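Local coordinates for protein indole-3-pyruvate decarboxylase (Azospirillum brasilense, PDB 2NXW) that catalyses the decarboxylation of indole-3-pyruvate to indole-3-acetaldehyde and carbon dioxide, using thiamine diphosphate and a metal ion, in the pathway to the plant hormone auxin, at residues Lys32-Gln37 with Ser83-Ala88; Ala108-Val113 with Gln175-Tyr180; Cys230-Arg235 with Ala320-Val325. All coordinates share one frame; numbering follows the deposited sequence.

Contact 1 of 3, residues Lys32-Gln37 with Ser83-Ala88; sequences KDRGAQ and STLGVA
Arg-34, Gly-35 and Ala-36 pack against Thr-84, Leu-85 and Val-87 where helix 23-33 ends in a Schellman motif beside the start of strand 86-90, in the N-terminal thiamine diphosphate binding domain. Gly-35, with phi at 101°, is the C-prime residue of the motif: its N bonds to Lys-32 O at 3.0 Å, and the N of Ala-36 reaches back to Leu-31 O. This turns the chain out of the helix and brings its backbone against the Thr-84 side chain, whose OG1 comes to 3.1 Å from Gly-35 C while CG2 rests 3.5 Å from Gly-35 O. The Arg-34 side chain can be followed outward. Its CB touches Leu-85 CD1 at 3.8 Å, and CD, farther along, is still 4.1 Å from that methyl, because the two side chains run alongside each other in the same direction. The chain, extended as far as NE (chi2 166°, chi3 172°), carries the guanidinium past the leucine to polar partners: NE forms a salt bridge with Asp-198, NH2 bonds to Gly-196 O, and NH1 turns back to Ala-30 O in the helix. Leu-85 and Arg-34 also lean on helix 161-175, which covers this side of the contact. Deeper in, Ala-36 CB meets Val-87 CG2 at 3.9 Å, a small apolar join with Leu-31 of the helix pressed against both residues. Past it a water spans the segments, accepting from Gln-37 N and donating to Leu-85 O at 2.8 Å.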
# COMPACT_ATOMS: atom_id res chain seq x y z
N LYS A 32 -30.65 -19.01 -11.71
CA LYS A 32 -31.65 -19.14 -12.75
C LYS A 32 -32.78 -18.12 -12.53
O LYS A 32 -33.29 -17.53 -13.48
CB LYS A 32 -32.20 -20.56 -12.79
CG LYS A 32 -33.18 -20.78 -13.93
CD LYS A 32 -33.70 -22.19 -13.97
CE LYS A 32 -34.67 -22.37 -15.13
NZ LYS A 32 -35.21 -23.75 -15.20
N ASP A 33 -33.15 -17.91 -11.26
CA ASP A 33 -34.21 -16.95 -10.91
C ASP A 33 -33.83 -15.55 -11.37
O ASP A 33 -34.69 -14.71 -11.64
CB ASP A 33 -34.44 -16.87 -9.40
CG ASP A 33 -35.07 -18.12 -8.82
OD1 ASP A 33 -35.75 -18.86 -9.57
OD2 ASP A 33 -34.89 -18.33 -7.61
N ARG A 34 -32.53 -15.29 -11.41
CA ARG A 34 -32.01 -13.99 -11.80
C ARG A 34 -31.63 -13.87 -13.27
O ARG A 34 -31.00 -12.89 -13.68
CB ARG A 34 -30.84 -13.63 -10.89
CG ARG A 34 -31.31 -13.36 -9.46
CD ARG A 34 -30.17 -13.32 -8.46
NE ARG A 34 -30.64 -12.87 -7.14
CZ ARG A 34 -31.34 -13.61 -6.30
NH1 ARG A 34 -31.66 -14.87 -6.60
NH2 ARG A 34 -31.75 -13.08 -5.15
N GLY A 35 -32.00 -14.88 -14.05
CA GLY A 35 -31.74 -14.84 -15.48
C GLY A 35 -30.57 -15.61 -16.06
O GLY A 35 -30.44 -15.66 -17.28
N ALA A 36 -29.74 -16.23 -15.22
CA ALA A 36 -28.60 -16.98 -15.73
C ALA A 36 -29.11 -18.05 -16.69
O ALA A 36 -30.14 -18.69 -16.44
CB ALA A 36 -27.85 -17.62 -14.58
N GLN A 37 -28.37 -18.25 -17.78
CA GLN A 37 -28.79 -19.21 -18.80
C GLN A 37 -27.89 -20.43 -18.96
O GLN A 37 -28.23 -21.37 -19.67
CB GLN A 37 -28.90 -18.50 -20.15
CG GLN A 37 -29.93 -17.37 -20.15
CD GLN A 37 -29.96 -16.61 -21.45
OE1 GLN A 37 -28.97 -16.00 -21.85
NE2 GLN A 37 -31.10 -16.63 -22.12
N SER A 83 -27.66 -9.51 -21.08
CA SER A 83 -27.70 -8.50 -20.01
C SER A 83 -28.19 -9.14 -18.72
O SER A 83 -29.10 -8.66 -18.05
CB SER A 83 -28.60 -7.32 -20.40
OG SER A 83 -28.03 -6.59 -21.48
N THR A 84 -27.55 -10.25 -18.36
CA THR A 84 -27.92 -10.98 -17.16
C THR A 84 -26.66 -11.44 -16.43
O THR A 84 -25.56 -10.95 -16.72
CB THR A 84 -28.82 -12.19 -17.52
OG1 THR A 84 -29.38 -12.76 -16.33
CG2 THR A 84 -28.04 -13.25 -18.27
N LEU A 85 -26.81 -12.36 -15.48
CA LEU A 85 -25.65 -12.87 -14.74
C LEU A 85 -24.96 -13.96 -15.53
O LEU A 85 -25.62 -14.80 -16.16
CB LEU A 85 -26.08 -13.48 -13.40
CG LEU A 85 -26.70 -12.54 -12.36
CD1 LEU A 85 -27.02 -13.35 -11.12
CD2 LEU A 85 -25.73 -11.41 -12.02
N GLY A 86 -23.62 -13.94 -15.51
CA GLY A 86 -22.84 -14.98 -16.15
C GLY A 86 -22.39 -15.90 -15.03
O GLY A 86 -22.30 -15.46 -13.88
N VAL A 87 -22.10 -17.17 -15.33
CA VAL A 87 -21.69 -18.10 -14.29
C VAL A 87 -20.47 -18.89 -14.72
O VAL A 87 -20.48 -19.59 -15.73
CB VAL A 87 -22.84 -19.07 -13.90
CG1 VAL A 87 -22.46 -19.87 -12.66
CG2 VAL A 87 -24.12 -18.28 -13.66
N ALA A 88 -19.41 -18.78 -13.91
CA ALA A 88 -18.14 -19.44 -14.17
C ALA A 88 -17.73 -20.25 -12.96
O ALA A 88 -17.48 -19.69 -11.89
CB ALA A 88 -17.08 -18.38 -14.47
O HOH W 1 -25.94 -16.69 -18.19

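Contact 2 of 3, residues Ala108-Val113 with Gln175-Tyr180; sequences AEKSPV and QSRPVY. Unlike the reference sequence in segment 175-180: Gln-175 (reference Leu).
Lys-110 and Arg-177 meet because both side chains fold: the lysine bends twice, at chi2 (-87°) and chi3 (-78°), and the arginine, whose CB sets off away from the other segment, swings back at chi2 (-101°). Lys-110 CD thereby lies over the centre of one face of the guanidinium, 3.4 Å from Arg-177 CZ. In the plane of that group, at its edge, a water links Arg-177 NH1 to Ala-108 O; NH1 also bonds to Tyr-107 O. Lys-110 NZ donates to Gln-175 O at 2.8 Å, from above the carbonyl plane, and salt-bridges to Glu-232 and Asp-322; Asp-322 also pairs with Arg-177 NH2, so these carboxylates probably balance the two cations. Ser-176 OG donates to Lys-110 O at 2.8 Å, again from above the plane. Arg-177 O, buried without a conventional donor, receives a CA-H contact from Pro-112 CA at 3.6 Å. The Pro-178 ring packs with CD and CG against Ser-111 O. Val-179 N then bonds to Val-113 O at 3.0 Å, fairly straight. This is the point where two helix-ending loops, the first closed by a Schellman motif at Lys-110, feed neighbouring strands, 113-119 and 179-184, of the parallel sheet of an alpha/beta domain.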
# COMPACT_ATOMS: atom_id res chain seq x y z
N ALA A 108 -13.67 -4.75 -15.24
CA ALA A 108 -13.34 -3.55 -15.98
C ALA A 108 -14.44 -3.09 -16.93
O ALA A 108 -14.61 -1.89 -17.14
CB ALA A 108 -12.04 -3.77 -16.77
N GLU A 109 -15.17 -4.04 -17.50
CA GLU A 109 -16.21 -3.69 -18.46
C GLU A 109 -17.64 -3.88 -17.96
O GLU A 109 -18.57 -4.04 -18.74
CB GLU A 109 -15.93 -4.41 -19.79
CG GLU A 109 -14.56 -3.93 -20.34
CD GLU A 109 -14.13 -4.52 -21.67
OE1 GLU A 109 -14.62 -5.59 -22.06
OE2 GLU A 109 -13.26 -3.89 -22.32
N LYS A 110 -17.77 -3.83 -16.64
CA LYS A 110 -19.08 -3.90 -15.98
C LYS A 110 -19.96 -5.09 -16.38
O LYS A 110 -21.13 -4.91 -16.72
CB LYS A 110 -19.82 -2.58 -16.23
CG LYS A 110 -19.18 -1.36 -15.56
CD LYS A 110 -19.67 -1.14 -14.13
CE LYS A 110 -21.04 -0.50 -14.12
NZ LYS A 110 -21.50 -0.12 -12.74
N SER A 111 -19.40 -6.29 -16.31
CA SER A 111 -20.14 -7.51 -16.66
C SER A 111 -20.19 -8.37 -15.40
O SER A 111 -19.15 -8.74 -14.85
CB SER A 111 -19.44 -8.26 -17.79
OG SER A 111 -20.19 -9.40 -18.16
N PRO A 112 -21.40 -8.69 -14.92
CA PRO A 112 -21.58 -9.49 -13.71
C PRO A 112 -21.37 -10.99 -13.82
O PRO A 112 -22.33 -11.76 -13.97
CB PRO A 112 -22.99 -9.13 -13.27
CG PRO A 112 -23.71 -9.05 -14.57
CD PRO A 112 -22.71 -8.28 -15.47
N VAL A 113 -20.11 -11.39 -13.75
CA VAL A 113 -19.77 -12.80 -13.79
C VAL A 113 -19.74 -13.31 -12.36
O VAL A 113 -19.04 -12.75 -11.51
CB VAL A 113 -18.38 -13.05 -14.43
CG1 VAL A 113 -17.97 -14.51 -14.25
CG2 VAL A 113 -18.42 -12.69 -15.92
N GLN A 175 -24.44 -3.38 -9.10
CA GLN A 175 -23.33 -2.62 -9.66
C GLN A 175 -22.82 -3.18 -10.97
O GLN A 175 -21.90 -2.62 -11.55
CB GLN A 175 -22.19 -2.52 -8.65
CG GLN A 175 -22.50 -1.59 -7.47
CD GLN A 175 -22.50 -0.11 -7.84
OE1 GLN A 175 -22.83 0.26 -8.98
NE2 GLN A 175 -22.15 0.74 -6.88
N SER A 176 -23.41 -4.27 -11.43
CA SER A 176 -23.01 -4.89 -12.70
C SER A 176 -21.51 -5.20 -12.74
O SER A 176 -20.81 -4.78 -13.66
CB SER A 176 -23.41 -3.99 -13.87
OG SER A 176 -23.37 -4.70 -15.10
N ARG A 177 -21.04 -5.92 -11.73
CA ARG A 177 -19.63 -6.31 -11.64
C ARG A 177 -19.58 -7.75 -11.14
O ARG A 177 -20.53 -8.24 -10.54
CB ARG A 177 -18.89 -5.46 -10.62
CG ARG A 177 -19.03 -3.96 -10.76
CD ARG A 177 -17.81 -3.37 -11.43
NE ARG A 177 -17.75 -1.92 -11.24
CZ ARG A 177 -17.00 -1.11 -11.98
NH1 ARG A 177 -16.26 -1.62 -12.96
NH2 ARG A 177 -17.00 0.19 -11.76
N PRO A 178 -18.47 -8.44 -11.37
CA PRO A 178 -18.32 -9.83 -10.93
C PRO A 178 -18.34 -9.97 -9.41
O PRO A 178 -18.01 -9.02 -8.69
CB PRO A 178 -16.95 -10.24 -11.48
CG PRO A 178 -16.73 -9.32 -12.61
CD PRO A 178 -17.31 -8.01 -12.16
N VAL A 179 -18.72 -11.16 -8.96
CA VAL A 179 -18.74 -11.48 -7.53
C VAL A 179 -18.10 -12.86 -7.36
O VAL A 179 -17.95 -13.62 -8.32
CB VAL A 179 -20.17 -11.48 -6.95
CG1 VAL A 179 -20.72 -10.06 -6.93
CG2 VAL A 179 -21.08 -12.41 -7.77
N TYR A 180 -17.73 -13.17 -6.12
CA TYR A 180 -17.05 -14.41 -5.80
C TYR A 180 -17.72 -15.24 -4.70
O TYR A 180 -18.01 -14.73 -3.62
CB TYR A 180 -15.62 -14.06 -5.36
CG TYR A 180 -14.77 -15.24 -4.95
CD1 TYR A 180 -14.34 -16.17 -5.89
CD2 TYR A 180 -14.37 -15.41 -3.61
CE1 TYR A 180 -13.54 -17.24 -5.53
CE2 TYR A 180 -13.57 -16.48 -3.24
CZ TYR A 180 -13.16 -17.39 -4.20
OH TYR A 180 -12.39 -18.47 -3.82
O HOH W 2 -14.43 -0.31 -14.82

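Contact 3 of 3, residues Cys230-Arg235 with Ala320-Val325; sequences CVEVRR and AFDRAV
The Phe-321 ring meets Val-231 CG1 at its edge, near the ring plane, with 4.4 Å to CE1, and Glu-232 obliquely. Over one ring face, offset toward the rim, stands OD1 of its neighbour Asp-322, 3.7 Å above the plane. The Glu-232 carboxylate is turned 30° from the ring plane, and its CD comes to 3.5 Å from Phe-321 CD1; the two side chains as wholes cross at about a right angle. A third flat group, the Arg-235 guanidinium, carries Val-231 CG2 over the centre of one face, so the two methyls of this valine serve separate partners.

Glu-232 points from the first turn of helix 231-235 toward the hairpin, its chain extended beyond CG (chi2 -170°). At the tip the two oxygens divide the work. OE2 accepts the backbone N-H of Asp-322 at 2.9 Å, on its syn side, 28° out of the carboxylate plane; OE1 accepts from a water that in turn takes the N-H of Arg-323. One carboxylate thus serves both central residues of the turn, directly and through water. Glu-232 OE2 and Asp-322 OD1 are 4.1 Å apart; Lys-110, the cation they share and also in cation-pi contact with Phe-321, would probably offset their repulsion.

Phe-321 and Ala-324 exchange backbone bonds, each 3.0 Å, around a type I' turn. The arrangement is that of a tight two-residue beta hairpin, joining strands 317-321 and 324-327, held by a glutamate from the short helix that follows strand 225-229, in the Rossmann-like central domain of thiamine diphosphate enzymes.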
# COMPACT_ATOMS: atom_id res chain seq x y z
N CYS A 230 -24.29 5.25 -22.47
CA CYS A 230 -23.19 4.35 -22.17
C CYS A 230 -23.50 2.95 -21.63
O CYS A 230 -24.66 2.54 -21.61
CB CYS A 230 -22.26 5.12 -21.22
SG CYS A 230 -22.13 6.91 -21.66
N VAL A 231 -22.46 2.25 -21.18
CA VAL A 231 -22.60 0.86 -20.75
C VAL A 231 -23.70 0.52 -19.74
O VAL A 231 -24.41 -0.46 -19.94
CB VAL A 231 -21.22 0.29 -20.25
CG1 VAL A 231 -20.87 0.83 -18.89
CG2 VAL A 231 -21.26 -1.23 -20.24
N GLU A 232 -23.86 1.31 -18.69
CA GLU A 232 -24.90 0.98 -17.72
C GLU A 232 -26.32 0.99 -18.31
O GLU A 232 -27.20 0.29 -17.82
CB GLU A 232 -24.84 1.92 -16.51
CG GLU A 232 -23.61 1.72 -15.63
CD GLU A 232 -23.71 2.49 -14.33
OE1 GLU A 232 -24.35 3.56 -14.34
OE2 GLU A 232 -23.15 2.03 -13.31
N VAL A 233 -26.54 1.78 -19.36
CA VAL A 233 -27.85 1.83 -19.98
C VAL A 233 -28.16 0.45 -20.56
O VAL A 233 -29.28 -0.05 -20.44
CB VAL A 233 -27.90 2.89 -21.09
CG1 VAL A 233 -29.25 2.80 -21.85
CG2 VAL A 233 -27.74 4.29 -20.48
N ARG A 234 -27.16 -0.17 -21.17
CA ARG A 234 -27.36 -1.50 -21.73
C ARG A 234 -27.45 -2.54 -20.61
O ARG A 234 -28.37 -3.37 -20.60
CB ARG A 234 -26.22 -1.89 -22.67
CG ARG A 234 -26.47 -3.23 -23.35
CD ARG A 234 -25.21 -3.83 -23.93
NE ARG A 234 -24.51 -2.91 -24.82
CZ ARG A 234 -25.01 -2.46 -25.97
NH1 ARG A 234 -26.21 -2.83 -26.37
NH2 ARG A 234 -24.28 -1.63 -26.71
N ARG A 235 -26.52 -2.50 -19.67
CA ARG A 235 -26.51 -3.49 -18.59
C ARG A 235 -27.80 -3.54 -17.79
O ARG A 235 -28.28 -4.63 -17.45
CB ARG A 235 -25.33 -3.24 -17.64
CG ARG A 235 -23.95 -3.35 -18.29
CD ARG A 235 -23.62 -4.76 -18.79
NE ARG A 235 -22.23 -4.82 -19.24
CZ ARG A 235 -21.83 -4.96 -20.50
NH1 ARG A 235 -22.72 -5.06 -21.48
NH2 ARG A 235 -20.54 -4.96 -20.79
N ALA A 320 -22.93 10.05 -14.38
CA ALA A 320 -23.85 9.18 -13.66
C ALA A 320 -23.30 7.78 -13.84
O ALA A 320 -23.29 7.25 -14.95
CB ALA A 320 -25.27 9.30 -14.23
N PHE A 321 -22.86 7.16 -12.75
CA PHE A 321 -22.23 5.84 -12.82
C PHE A 321 -22.07 5.25 -11.43
O PHE A 321 -21.95 5.99 -10.46
CB PHE A 321 -20.84 6.03 -13.45
CG PHE A 321 -20.11 4.75 -13.73
CD1 PHE A 321 -20.53 3.89 -14.74
CD2 PHE A 321 -18.96 4.44 -13.02
CE1 PHE A 321 -19.81 2.74 -15.05
CE2 PHE A 321 -18.22 3.29 -13.32
CZ PHE A 321 -18.65 2.44 -14.33
N ASP A 322 -22.06 3.92 -11.33
CA ASP A 322 -21.88 3.24 -10.05
C ASP A 322 -22.82 3.73 -8.94
O ASP A 322 -22.41 3.87 -7.79
CB ASP A 322 -20.42 3.35 -9.57
CG ASP A 322 -19.52 2.27 -10.15
OD1 ASP A 322 -20.04 1.30 -10.74
OD2 ASP A 322 -18.28 2.40 -10.00
N ARG A 323 -24.07 3.98 -9.31
CA ARG A 323 -25.10 4.44 -8.38
C ARG A 323 -24.82 5.79 -7.73
O ARG A 323 -25.21 6.03 -6.59
CB ARG A 323 -25.37 3.38 -7.31
CG ARG A 323 -25.93 2.07 -7.86
CD ARG A 323 -26.22 1.05 -6.76
NE ARG A 323 -27.34 1.44 -5.91
CZ ARG A 323 -28.63 1.26 -6.20
NH1 ARG A 323 -28.99 0.69 -7.34
NH2 ARG A 323 -29.56 1.67 -5.34
N ALA A 324 -24.13 6.67 -8.45
CA ALA A 324 -23.83 8.01 -7.97
C ALA A 324 -23.85 8.95 -9.16
O ALA A 324 -23.87 8.52 -10.31
CB ALA A 324 -22.45 8.05 -7.29
N VAL A 325 -23.88 10.25 -8.88
CA VAL A 325 -23.87 11.24 -9.94
C VAL A 325 -22.96 12.38 -9.52
O VAL A 325 -23.16 12.99 -8.46
CB VAL A 325 -25.28 11.81 -10.23
CG1 VAL A 325 -25.21 12.82 -11.36
CG2 VAL A 325 -26.24 10.68 -10.59
O HOH W 3 -25.35 4.33 -11.84

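How the contacts relate
From the N terminus the three contacts follow in series, none nested or crossed. Contact 1 closes a loop through strands 39-41 and 62-64 and helix 68-82, returning to the start of strand 86-90. Contact 2 opens after helix 100-108 and closes at strand 179-184, in the same parallel sheet; the two meet directly, Gly-86 N lying 3.0 Å from Pro-112 O. Contact 3 closes the longest loop, within the central domain, bringing the helix after strand 225-229 to the hairpin of its mixed sheet. It abuts contact 2 through Lys-110, whose O lies 2.7 Å from Arg-235 NE, so the loop 108-113 ties the N-terminal domain to the helix and hairpin of the central domain. Contact 1 touches contact 3 more lightly, through Ser-83 and Arg-234.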